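Local coordinates for calcium uptake protein 2, mitochondrial (Homo sapiens, PDB 6LB7), which probably senses calcium through EF-hands and regulates calcium uptake into mitochondria as a partner of the calcium uniporter, at residues R119-L124 against T157-F162; Y87-T92 against K174-F179; S61-A66 against S70-D75. All coordinates share one frame; numbering follows the deposited sequence.

Contact 1: R119-L124 against T157-F162; sequences REFFKL and TLQMRF. With CA (calcium ion), chain F.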
loop_
_atom_site.group_PDB
_atom_site.type_symbol
_atom_site.label_atom_id
_atom_site.label_comp_id
_atom_site.label_asym_id
_atom_site.label_seq_id
_atom_site.Cartn_x
_atom_site.Cartn_y
_atom_site.Cartn_z
ATOM N N ARG B 119 6.726 -15.764 -23.289
ATOM C CA ARG B 119 5.266 -15.864 -23.307
ATOM C C ARG B 119 4.645 -15.169 -22.104
ATOM O O ARG B 119 3.572 -14.562 -22.210
ATOM C CB ARG B 119 4.847 -17.339 -23.338
ATOM C CG ARG B 119 3.480 -17.621 -22.721
ATOM C CD ARG B 119 3.185 -19.135 -22.607
ATOM N NE ARG B 119 4.240 -19.846 -21.888
ATOM C CZ ARG B 119 5.217 -20.524 -22.479
ATOM N NH1 ARG B 119 5.275 -20.589 -23.798
ATOM N NH2 ARG B 119 6.145 -21.132 -21.754
ATOM N N GLU B 120 5.305 -15.245 -20.948
ATOM C CA GLU B 120 4.806 -14.554 -19.765
ATOM C C GLU B 120 5.007 -13.043 -19.870
ATOM O O GLU B 120 4.159 -12.268 -19.420
ATOM C CB GLU B 120 5.504 -15.096 -18.526
ATOM C CG GLU B 120 5.101 -16.548 -18.224
ATOM C CD GLU B 120 5.931 -17.140 -17.110
ATOM O OE1 GLU B 120 7.163 -16.918 -17.111
ATOM O OE2 GLU B 120 5.353 -17.827 -16.244
ATOM N N PHE B 121 6.132 -12.606 -20.436
ATOM C CA PHE B 121 6.350 -11.173 -20.618
ATOM C C PHE B 121 5.335 -10.603 -21.592
ATOM O O PHE B 121 4.923 -9.447 -21.464
ATOM C CB PHE B 121 7.773 -10.929 -21.113
ATOM C CG PHE B 121 8.235 -9.506 -21.000
ATOM C CD1 PHE B 121 8.454 -8.931 -19.756
ATOM C CD2 PHE B 121 8.481 -8.750 -22.144
ATOM C CE1 PHE B 121 8.907 -7.620 -19.647
ATOM C CE2 PHE B 121 8.930 -7.433 -22.046
ATOM C CZ PHE B 121 9.148 -6.872 -20.796
ATOM N N PHE B 122 4.897 -11.419 -22.554
ATOM C CA PHE B 122 3.942 -10.986 -23.558
ATOM C C PHE B 122 2.581 -10.662 -22.959
ATOM O O PHE B 122 1.772 -9.993 -23.603
ATOM C CB PHE B 122 3.812 -12.073 -24.639
ATOM C CG PHE B 122 3.019 -11.637 -25.832
ATOM C CD1 PHE B 122 3.576 -10.780 -26.770
ATOM C CD2 PHE B 122 1.717 -12.068 -26.013
ATOM C CE1 PHE B 122 2.855 -10.361 -27.875
ATOM C CE2 PHE B 122 0.982 -11.656 -27.117
ATOM C CZ PHE B 122 1.553 -10.800 -28.051
ATOM N N LYS B 123 2.311 -11.114 -21.740
ATOM C CA LYS B 123 1.065 -10.751 -21.081
ATOM C C LYS B 123 0.910 -9.238 -20.950
ATOM O O LYS B 123 -0.215 -8.726 -21.017
ATOM C CB LYS B 123 1.003 -11.411 -19.703
ATOM C CG LYS B 123 -0.300 -11.154 -18.943
ATOM C CD LYS B 123 -0.240 -11.729 -17.528
ATOM C CE LYS B 123 0.747 -10.953 -16.651
ATOM N NZ LYS B 123 1.203 -11.723 -15.443
ATOM N N LEU B 124 2.013 -8.505 -20.752
ATOM C CA LEU B 124 1.901 -7.049 -20.642
ATOM C C LEU B 124 1.346 -6.449 -21.933
ATOM O O LEU B 124 0.464 -5.580 -21.897
ATOM C CB LEU B 124 3.264 -6.435 -20.297
ATOM C CG LEU B 124 3.936 -6.963 -19.013
ATOM C CD1 LEU B 124 5.307 -6.338 -18.783
ATOM C CD2 LEU B 124 3.049 -6.771 -17.783
ATOM N N THR B 157 14.338 -4.498 -28.080
ATOM C CA THR B 157 15.564 -4.547 -27.281
ATOM C C THR B 157 15.385 -5.369 -26.007
ATOM O O THR B 157 16.207 -6.243 -25.707
ATOM C CB THR B 157 16.020 -3.132 -26.928
ATOM O OG1 THR B 157 16.227 -2.381 -28.126
ATOM C CG2 THR B 157 17.316 -3.168 -26.125
ATOM N N LEU B 158 14.325 -5.095 -25.230
ATOM C CA LEU B 158 14.126 -5.847 -23.986
ATOM C C LEU B 158 13.868 -7.331 -24.258
ATOM O O LEU B 158 14.384 -8.205 -23.551
ATOM C CB LEU B 158 12.974 -5.251 -23.171
ATOM C CG LEU B 158 13.194 -3.920 -22.447
ATOM C CD1 LEU B 158 12.078 -3.674 -21.451
ATOM C CD2 LEU B 158 14.579 -3.861 -21.747
ATOM N N GLN B 159 13.058 -7.644 -25.260
ATOM C CA GLN B 159 12.801 -9.057 -25.528
ATOM C C GLN B 159 14.083 -9.774 -25.954
ATOM O O GLN B 159 14.311 -10.926 -25.574
ATOM C CB GLN B 159 11.702 -9.201 -26.577
ATOM C CG GLN B 159 10.360 -8.705 -26.103
ATOM C CD GLN B 159 9.272 -8.973 -27.104
ATOM O OE1 GLN B 159 8.524 -9.938 -26.971
ATOM N NE2 GLN B 159 9.179 -8.127 -28.124
ATOM N N MET B 160 14.947 -9.089 -26.710
ATOM C CA MET B 160 16.266 -9.633 -27.039
ATOM C C MET B 160 17.108 -9.861 -25.791
ATOM O O MET B 160 17.675 -10.943 -25.598
ATOM C CB MET B 160 17.013 -8.679 -27.967
ATOM C CG MET B 160 16.369 -8.459 -29.303
ATOM S SD MET B 160 16.725 -9.867 -30.351
ATOM C CE MET B 160 18.377 -10.282 -29.795
ATOM N N ARG B 161 17.244 -8.819 -24.968
ATOM C CA ARG B 161 18.075 -8.904 -23.773
ATOM C C ARG B 161 17.590 -10.006 -22.836
ATOM O O ARG B 161 18.396 -10.743 -22.258
ATOM C CB ARG B 161 18.071 -7.545 -23.076
ATOM C CG ARG B 161 18.508 -7.509 -21.659
ATOM C CD ARG B 161 19.943 -7.774 -21.469
ATOM N NE ARG B 161 20.510 -6.908 -20.651
ATOM C CZ ARG B 161 20.989 -7.208 -19.598
ATOM N NH1 ARG B 161 20.964 -8.355 -19.219
ATOM N NH2 ARG B 161 21.482 -6.356 -18.913
ATOM N N PHE B 162 16.274 -10.165 -22.706
ATOM C CA PHE B 162 15.715 -11.101 -21.738
ATOM C C PHE B 162 15.580 -12.509 -22.305
ATOM O O PHE B 162 15.829 -13.486 -21.591
ATOM C CB PHE B 162 14.342 -10.608 -21.246
ATOM C CG PHE B 162 14.399 -9.324 -20.429
ATOM C CD1 PHE B 162 15.563 -8.959 -19.756
ATOM C CD2 PHE B 162 13.288 -8.488 -20.335
ATOM C CE1 PHE B 162 15.625 -7.779 -19.013
ATOM C CE2 PHE B 162 13.340 -7.301 -19.586
ATOM C CZ PHE B 162 14.512 -6.947 -18.925
HETATM CA CA CA F . 7.500 -18.709 -15.611
HETATM O O HOH W 1 7.606 -20.203 -17.755
#

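Contact 2: Y87-T92 against K174-F179; sequences YLFLLT and KEFRRF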
loop_
_atom_site.group_PDB
_atom_site.type_symbol
_atom_site.label_atom_id
_atom_site.label_comp_id
_atom_site.label_asym_id
_atom_site.label_seq_id
_atom_site.Cartn_x
_atom_site.Cartn_y
_atom_site.Cartn_z
ATOM N N TYR B 87 7.732 0.659 -22.452
ATOM C CA TYR B 87 7.887 1.986 -21.846
ATOM C C TYR B 87 7.126 2.089 -20.518
ATOM O O TYR B 87 7.685 2.510 -19.500
ATOM C CB TYR B 87 7.429 3.047 -22.868
ATOM C CG TYR B 87 7.117 4.430 -22.335
ATOM C CD1 TYR B 87 5.800 4.868 -22.216
ATOM C CD2 TYR B 87 8.139 5.311 -21.969
ATOM C CE1 TYR B 87 5.512 6.159 -21.734
ATOM C CE2 TYR B 87 7.858 6.590 -21.472
ATOM C CZ TYR B 87 6.551 7.003 -21.363
ATOM O OH TYR B 87 6.274 8.263 -20.894
ATOM N N LEU B 88 5.860 1.663 -20.495
ATOM C CA LEU B 88 5.095 1.698 -19.246
ATOM C C LEU B 88 5.699 0.779 -18.188
ATOM O O LEU B 88 5.726 1.120 -17.001
ATOM C CB LEU B 88 3.640 1.304 -19.501
ATOM C CG LEU B 88 2.786 2.173 -20.430
ATOM C CD1 LEU B 88 1.346 1.671 -20.357
ATOM C CD2 LEU B 88 2.894 3.653 -20.029
ATOM N N PHE B 89 6.172 -0.396 -18.598
ATOM C CA PHE B 89 6.799 -1.310 -17.651
ATOM C C PHE B 89 8.043 -0.694 -17.016
ATOM O O PHE B 89 8.223 -0.747 -15.791
ATOM C CB PHE B 89 7.143 -2.625 -18.351
ATOM C CG PHE B 89 7.885 -3.578 -17.475
ATOM C CD1 PHE B 89 9.223 -3.843 -17.699
ATOM C CD2 PHE B 89 7.250 -4.170 -16.395
ATOM C CE1 PHE B 89 9.905 -4.717 -16.870
ATOM C CE2 PHE B 89 7.928 -5.027 -15.565
ATOM C CZ PHE B 89 9.253 -5.300 -15.805
ATOM N N LEU B 90 8.918 -0.111 -17.842
ATOM C CA LEU B 90 10.125 0.532 -17.332
ATOM C C LEU B 90 9.780 1.700 -16.415
ATOM O O LEU B 90 10.437 1.910 -15.394
ATOM C CB LEU B 90 10.991 1.004 -18.498
ATOM C CG LEU B 90 11.554 -0.086 -19.416
ATOM C CD1 LEU B 90 12.072 0.521 -20.689
ATOM C CD2 LEU B 90 12.674 -0.906 -18.721
ATOM N N LEU B 91 8.720 2.443 -16.734
ATOM C CA LEU B 91 8.366 3.569 -15.882
ATOM C C LEU B 91 7.912 3.087 -14.512
ATOM O O LEU B 91 8.259 3.695 -13.497
ATOM C CB LEU B 91 7.271 4.428 -16.536
ATOM C CG LEU B 91 7.570 5.383 -17.694
ATOM C CD1 LEU B 91 6.283 6.167 -17.987
ATOM C CD2 LEU B 91 8.705 6.344 -17.371
ATOM N N THR B 92 7.133 1.999 -14.450
ATOM C CA THR B 92 6.713 1.528 -13.127
ATOM C C THR B 92 7.913 1.096 -12.296
ATOM O O THR B 92 7.935 1.301 -11.074
ATOM C CB THR B 92 5.698 0.378 -13.225
ATOM O OG1 THR B 92 6.303 -0.790 -13.783
ATOM C CG2 THR B 92 4.516 0.763 -14.084
ATOM N N LYS B 174 17.676 -13.266 -10.578
ATOM C CA LYS B 174 18.857 -12.458 -10.292
ATOM C C LYS B 174 19.251 -11.600 -11.488
ATOM O O LYS B 174 19.729 -10.479 -11.295
ATOM C CB LYS B 174 20.004 -13.339 -9.797
ATOM C CG LYS B 174 20.960 -13.860 -10.825
ATOM C CD LYS B 174 22.028 -14.728 -10.128
ATOM C CE LYS B 174 22.989 -15.348 -11.129
ATOM N NZ LYS B 174 23.933 -16.330 -10.536
ATOM N N GLU B 175 19.018 -12.071 -12.717
ATOM C CA GLU B 175 19.293 -11.097 -13.768
ATOM C C GLU B 175 18.126 -10.124 -13.948
ATOM O O GLU B 175 18.339 -8.958 -14.287
ATOM C CB GLU B 175 19.562 -11.780 -15.113
ATOM C CG GLU B 175 20.789 -12.558 -15.290
ATOM C CD GLU B 175 21.072 -13.537 -14.193
ATOM O OE1 GLU B 175 22.026 -13.422 -13.576
ATOM O OE2 GLU B 175 20.342 -14.413 -13.951
ATOM N N PHE B 176 16.888 -10.450 -13.564
ATOM C CA PHE B 176 15.812 -9.456 -13.554
ATOM C C PHE B 176 16.103 -8.363 -12.532
ATOM O O PHE B 176 16.030 -7.174 -12.845
ATOM C CB PHE B 176 14.481 -10.153 -13.253
ATOM C CG PHE B 176 13.275 -9.222 -13.122
ATOM C CD1 PHE B 176 12.418 -9.024 -14.192
ATOM C CD2 PHE B 176 12.974 -8.608 -11.908
ATOM C CE1 PHE B 176 11.283 -8.213 -14.075
ATOM C CE2 PHE B 176 11.837 -7.788 -11.776
ATOM C CZ PHE B 176 10.995 -7.593 -12.866
ATOM N N ARG B 177 16.448 -8.765 -11.298
ATOM C CA ARG B 177 16.740 -7.815 -10.231
ATOM C C ARG B 177 17.893 -6.891 -10.599
ATOM O O ARG B 177 17.842 -5.686 -10.337
ATOM C CB ARG B 177 17.067 -8.564 -8.937
ATOM C CG ARG B 177 17.564 -7.654 -7.810
ATOM C CD ARG B 177 17.976 -8.416 -6.534
ATOM N NE ARG B 177 18.842 -9.555 -6.833
ATOM C CZ ARG B 177 20.151 -9.463 -7.073
ATOM N NH1 ARG B 177 20.770 -8.283 -7.040
ATOM N NH2 ARG B 177 20.849 -10.557 -7.341
ATOM N N ARG B 178 18.961 -7.442 -11.174
ATOM C CA ARG B 178 20.136 -6.647 -11.508
ATOM C C ARG B 178 19.819 -5.616 -12.594
ATOM O O ARG B 178 20.329 -4.491 -12.564
ATOM C CB ARG B 178 21.267 -7.586 -11.932
ATOM C CG ARG B 178 22.535 -6.934 -12.234
ATOM C CD ARG B 178 23.662 -7.932 -12.422
ATOM N NE ARG B 178 24.103 -8.433 -11.247
ATOM C CZ ARG B 178 24.811 -7.822 -10.468
ATOM N NH1 ARG B 178 25.159 -6.689 -10.743
ATOM N NH2 ARG B 178 25.169 -8.341 -9.414
ATOM N N PHE B 179 19.016 -6.014 -13.579
ATOM C CA PHE B 179 18.599 -5.085 -14.621
ATOM C C PHE B 179 17.800 -3.913 -14.040
ATOM O O PHE B 179 18.026 -2.759 -14.416
ATOM C CB PHE B 179 17.776 -5.819 -15.677
ATOM C CG PHE B 179 17.448 -4.969 -16.876
ATOM C CD1 PHE B 179 16.275 -4.225 -16.914
ATOM C CD2 PHE B 179 18.324 -4.891 -17.939
ATOM C CE1 PHE B 179 15.974 -3.426 -18.002
ATOM C CE2 PHE B 179 18.026 -4.105 -19.035
ATOM C CZ PHE B 179 16.846 -3.369 -19.056
#

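Contact 3: S61-A66 against S70-D75; sequences SGIQTA and STFFRD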
loop_
_atom_site.group_PDB
_atom_site.type_symbol
_atom_site.label_atom_id
_atom_site.label_comp_id
_atom_site.label_asym_id
_atom_site.label_seq_id
_atom_site.Cartn_x
_atom_site.Cartn_y
_atom_site.Cartn_z
ATOM N N SER B 61 20.176 -6.299 -33.888
ATOM C CA SER B 61 21.421 -7.063 -33.844
ATOM C C SER B 61 22.573 -6.157 -33.434
ATOM O O SER B 61 22.918 -5.216 -34.155
ATOM C CB SER B 61 21.721 -7.697 -35.201
ATOM O OG SER B 61 20.995 -8.899 -35.395
ATOM N N GLY B 62 23.185 -6.428 -32.292
ATOM C CA GLY B 62 24.171 -5.473 -31.826
ATOM C C GLY B 62 24.071 -5.200 -30.347
ATOM O O GLY B 62 24.979 -4.601 -29.765
ATOM N N ILE B 63 22.989 -5.679 -29.725
ATOM C CA ILE B 63 22.843 -5.668 -28.279
ATOM C C ILE B 63 23.982 -6.410 -27.587
ATOM O O ILE B 63 24.048 -6.419 -26.355
ATOM C CB ILE B 63 21.465 -6.266 -27.899
ATOM C CG1 ILE B 63 20.957 -5.674 -26.586
ATOM C CG2 ILE B 63 21.533 -7.797 -27.804
ATOM C CD1 ILE B 63 19.663 -6.299 -26.088
ATOM N N GLN B 64 24.872 -7.040 -28.366
ATOM C CA GLN B 64 26.104 -7.649 -27.878
ATOM C C GLN B 64 26.997 -6.634 -27.169
ATOM O O GLN B 64 27.588 -6.940 -26.127
ATOM C CB GLN B 64 26.868 -8.282 -29.045
ATOM C CG GLN B 64 26.090 -8.937 -30.063
ATOM C CD GLN B 64 25.054 -9.834 -29.620
ATOM O OE1 GLN B 64 24.889 -10.072 -28.636
ATOM N NE2 GLN B 64 24.350 -10.329 -30.354
ATOM N N THR B 65 27.161 -5.456 -27.783
ATOM C CA THR B 65 28.231 -4.550 -27.372
ATOM C C THR B 65 27.846 -3.581 -26.253
ATOM O O THR B 65 28.744 -3.069 -25.572
ATOM C CB THR B 65 28.749 -3.760 -28.583
ATOM O OG1 THR B 65 29.694 -2.775 -28.146
ATOM C CG2 THR B 65 27.612 -3.075 -29.319
ATOM N N ALA B 66 26.557 -3.319 -26.035
ATOM C CA ALA B 66 26.161 -2.481 -24.908
ATOM C C ALA B 66 26.512 -3.159 -23.581
ATOM O O ALA B 66 26.684 -4.382 -23.497
ATOM C CB ALA B 66 24.663 -2.161 -24.962
ATOM N N SER B 70 25.004 -0.557 -15.520
ATOM C CA SER B 70 24.255 0.690 -15.453
ATOM C C SER B 70 24.482 1.617 -16.649
ATOM O O SER B 70 24.084 2.781 -16.583
ATOM C CB SER B 70 24.601 1.432 -14.163
ATOM O OG SER B 70 25.974 1.758 -14.128
ATOM N N THR B 71 25.100 1.162 -17.739
ATOM C CA THR B 71 25.183 1.983 -18.938
ATOM C C THR B 71 24.468 1.347 -20.114
ATOM O O THR B 71 24.658 1.794 -21.253
ATOM C CB THR B 71 26.632 2.275 -19.320
ATOM O OG1 THR B 71 27.280 1.051 -19.711
ATOM C CG2 THR B 71 27.360 2.909 -18.137
ATOM N N PHE B 72 23.621 0.349 -19.858
ATOM C CA PHE B 72 22.935 -0.370 -20.928
ATOM C C PHE B 72 22.180 0.568 -21.870
ATOM O O PHE B 72 22.294 0.455 -23.092
ATOM C CB PHE B 72 21.977 -1.399 -20.308
ATOM C CG PHE B 72 21.165 -2.181 -21.312
ATOM C CD1 PHE B 72 21.744 -3.219 -22.037
ATOM C CD2 PHE B 72 19.818 -1.895 -21.515
ATOM C CE1 PHE B 72 20.999 -3.952 -22.947
ATOM C CE2 PHE B 72 19.075 -2.629 -22.426
ATOM C CZ PHE B 72 19.666 -3.666 -23.133
ATOM N N PHE B 73 21.350 1.471 -21.325
ATOM C CA PHE B 73 20.572 2.315 -22.239
ATOM C C PHE B 73 21.456 3.377 -22.893
ATOM O O PHE B 73 21.295 3.668 -24.081
ATOM C CB PHE B 73 19.367 2.956 -21.521
ATOM C CG PHE B 73 18.297 1.957 -21.127
ATOM C CD1 PHE B 73 17.242 1.660 -21.985
ATOM C CD2 PHE B 73 18.380 1.274 -19.919
ATOM C CE1 PHE B 73 16.280 0.711 -21.634
ATOM C CE2 PHE B 73 17.423 0.331 -19.558
ATOM C CZ PHE B 73 16.371 0.044 -20.415
ATOM N N ARG B 74 22.393 3.967 -22.132
ATOM C CA ARG B 74 23.277 4.993 -22.706
ATOM C C ARG B 74 24.204 4.412 -23.763
ATOM O O ARG B 74 24.501 5.087 -24.749
ATOM C CB ARG B 74 24.103 5.686 -21.602
ATOM C CG ARG B 74 23.297 6.761 -20.838
ATOM C CD ARG B 74 24.023 7.284 -19.568
ATOM N NE ARG B 74 24.199 6.252 -18.541
ATOM C CZ ARG B 74 24.889 6.418 -17.421
ATOM N NH1 ARG B 74 25.464 7.592 -17.162
ATOM N NH2 ARG B 74 25.007 5.417 -16.551
ATOM N N ASP B 75 24.669 3.164 -23.588
ATOM C CA ASP B 75 25.490 2.536 -24.622
ATOM C C ASP B 75 24.703 2.314 -25.911
ATOM O O ASP B 75 25.216 2.568 -27.005
ATOM C CB ASP B 75 26.071 1.216 -24.118
ATOM C CG ASP B 75 27.073 1.414 -23.010
ATOM O OD1 ASP B 75 27.367 0.443 -22.295
ATOM O OD2 ASP B 75 27.545 2.555 -22.816
#

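Contact 1: R119-L124 against T157-F162
The face of F121 takes the edge of the F162 ring, F121 CZ 4.4 Å from F162 CE2: a T-shaped pair with centroids 5.9 Å apart and planes at 82°. F121 CG lies anti to the backbone N (chi1 -165°), which carries the ring out into the space between helix 118-129 and helix 157-163. There F121 CZ also comes to 4.4 Å from L158 CD1, and F121 CD2 lies as far, 4.4 Å, from Q159 CG. Only the aliphatic part of Q159 takes part; its NE2 turns back to I154 O. The two short helical segments run nearly antiparallel, at 158°, with their axes 11.6 Å apart at the closest, a distance the side chains bridge.

Next to F121, E120 holds the calcium of an EF-hand loop. Its chain is extended beyond CG, and OE1 and OE2 both bind the calcium ion at 2.4 Å. D109, D111, N113, the M115 carbonyl and a water at 2.6 Å from the calcium complete the site. No hydrogen bond links the segments, so the join rests on apolar and aromatic contact, while the charged E120 faces the metal.

Contact 2: Y87-T92 against K174-F179
F89 and F176 reach for each other from opposite directions, F89 leading with its CZ, which sits 3.9 Å from F176 CE1 and 4.1 Å from F176 CZ. F176 CE1 lies at the edge of the F89 ring, close to its plane. Both rings have CG anti to the backbone N (chi1 176° in each), which brings both ring ends into the space between the helices. F176 is held further by an edge-to-face pairing with F105, and L124 packs on F89.

The leucine-to-ring contact lies three residues on along 173-196: L90 CD2 approaches the edge of the F179 ring, 4.2 Å from F179 CE1. F179 also makes edge-to-face pairs with F162 and F72. All this is core of a helical lobe that looks like paired EF-hands: helix 173-196 follows strand 171-172, which runs antiparallel to strand 115-116 in the calcium-binding loop. Helix 84-94 packs on helix 157-163 through L90 and L158, and on helix 118-129 through L88 and I128 as well as F89 and L124.

No hydrogen bond crosses between the segments. Within 87-92, T92 OG1 donates to F89 O at 2.8 Å, the donor tilted 24° from the carbonyl plane. The ion pair is a separate matter: R177 NH1 forms a salt bridge with E181 on its own helix. L88, L91 and T92 also pack on apolar side chains of another protein's chain.

Contact 3: S61-A66 against S70-D75
D75 OD1 is gripped twice: T71 OG1 donates to it at 2.7 Å, from above the carboxylate plane, and the backbone N of G67 bonds to it as well. The setting is the connection between helix 53-60 and helix 72-76, with T71 at the N-cap position and D75 one turn on, so the bonds tie the carboxylate both to the helix start and to the loop leading into it. Against the same residue, A66 CB rests 3.8 Å from D75 CB, and it also leans on F72, 4.3 Å from F72 CD1.

I63 meets that ring at its edge: I63 CD1 lies in the ring plane, 4.0 Å from F72 CZ, although I63 is poorly ordered. F72 CG, anti to the backbone N (chi1 178°), brings the F72 ring against I63 and A66, and the ring also forms a cation-pi pair with R161. Replacing F72 with an alanine would probably open a gap beside I63 and A66 and cost R161 its cation-pi partner.

R74 reaches back to the residue before the N-cap. Its NE forms a salt bridge with E186, and its NH2 pairs with E189 and donates to S70 O at 2.8 Å, 161° at the hydrogen, with that oxygen in the guanidinium plane.

Overall arrangement
The three contacts touch one another, contacts 1 and 2 in buried ground and contact 3 at a partly exposed margin. Contacts 1 and 2 are closest, with centres about 11 Å apart, joined through L158 and F162 on F179 and through L124 on F89; L158 CD2 lies 3.6 Å from F179 CZ. The centre of contact 3 is about 15 Å from that of contact 2 and about 17 Å from that of contact 1. It joins contact 2 where F179 CZ meets F73 CZ at 3.7 Å, and contact 1 through the poorly ordered I63, which packs on T157 and R161. The calcium ion belongs to contact 1, through E120, while the F176 side chain of contact 2 is about 11 Å from it.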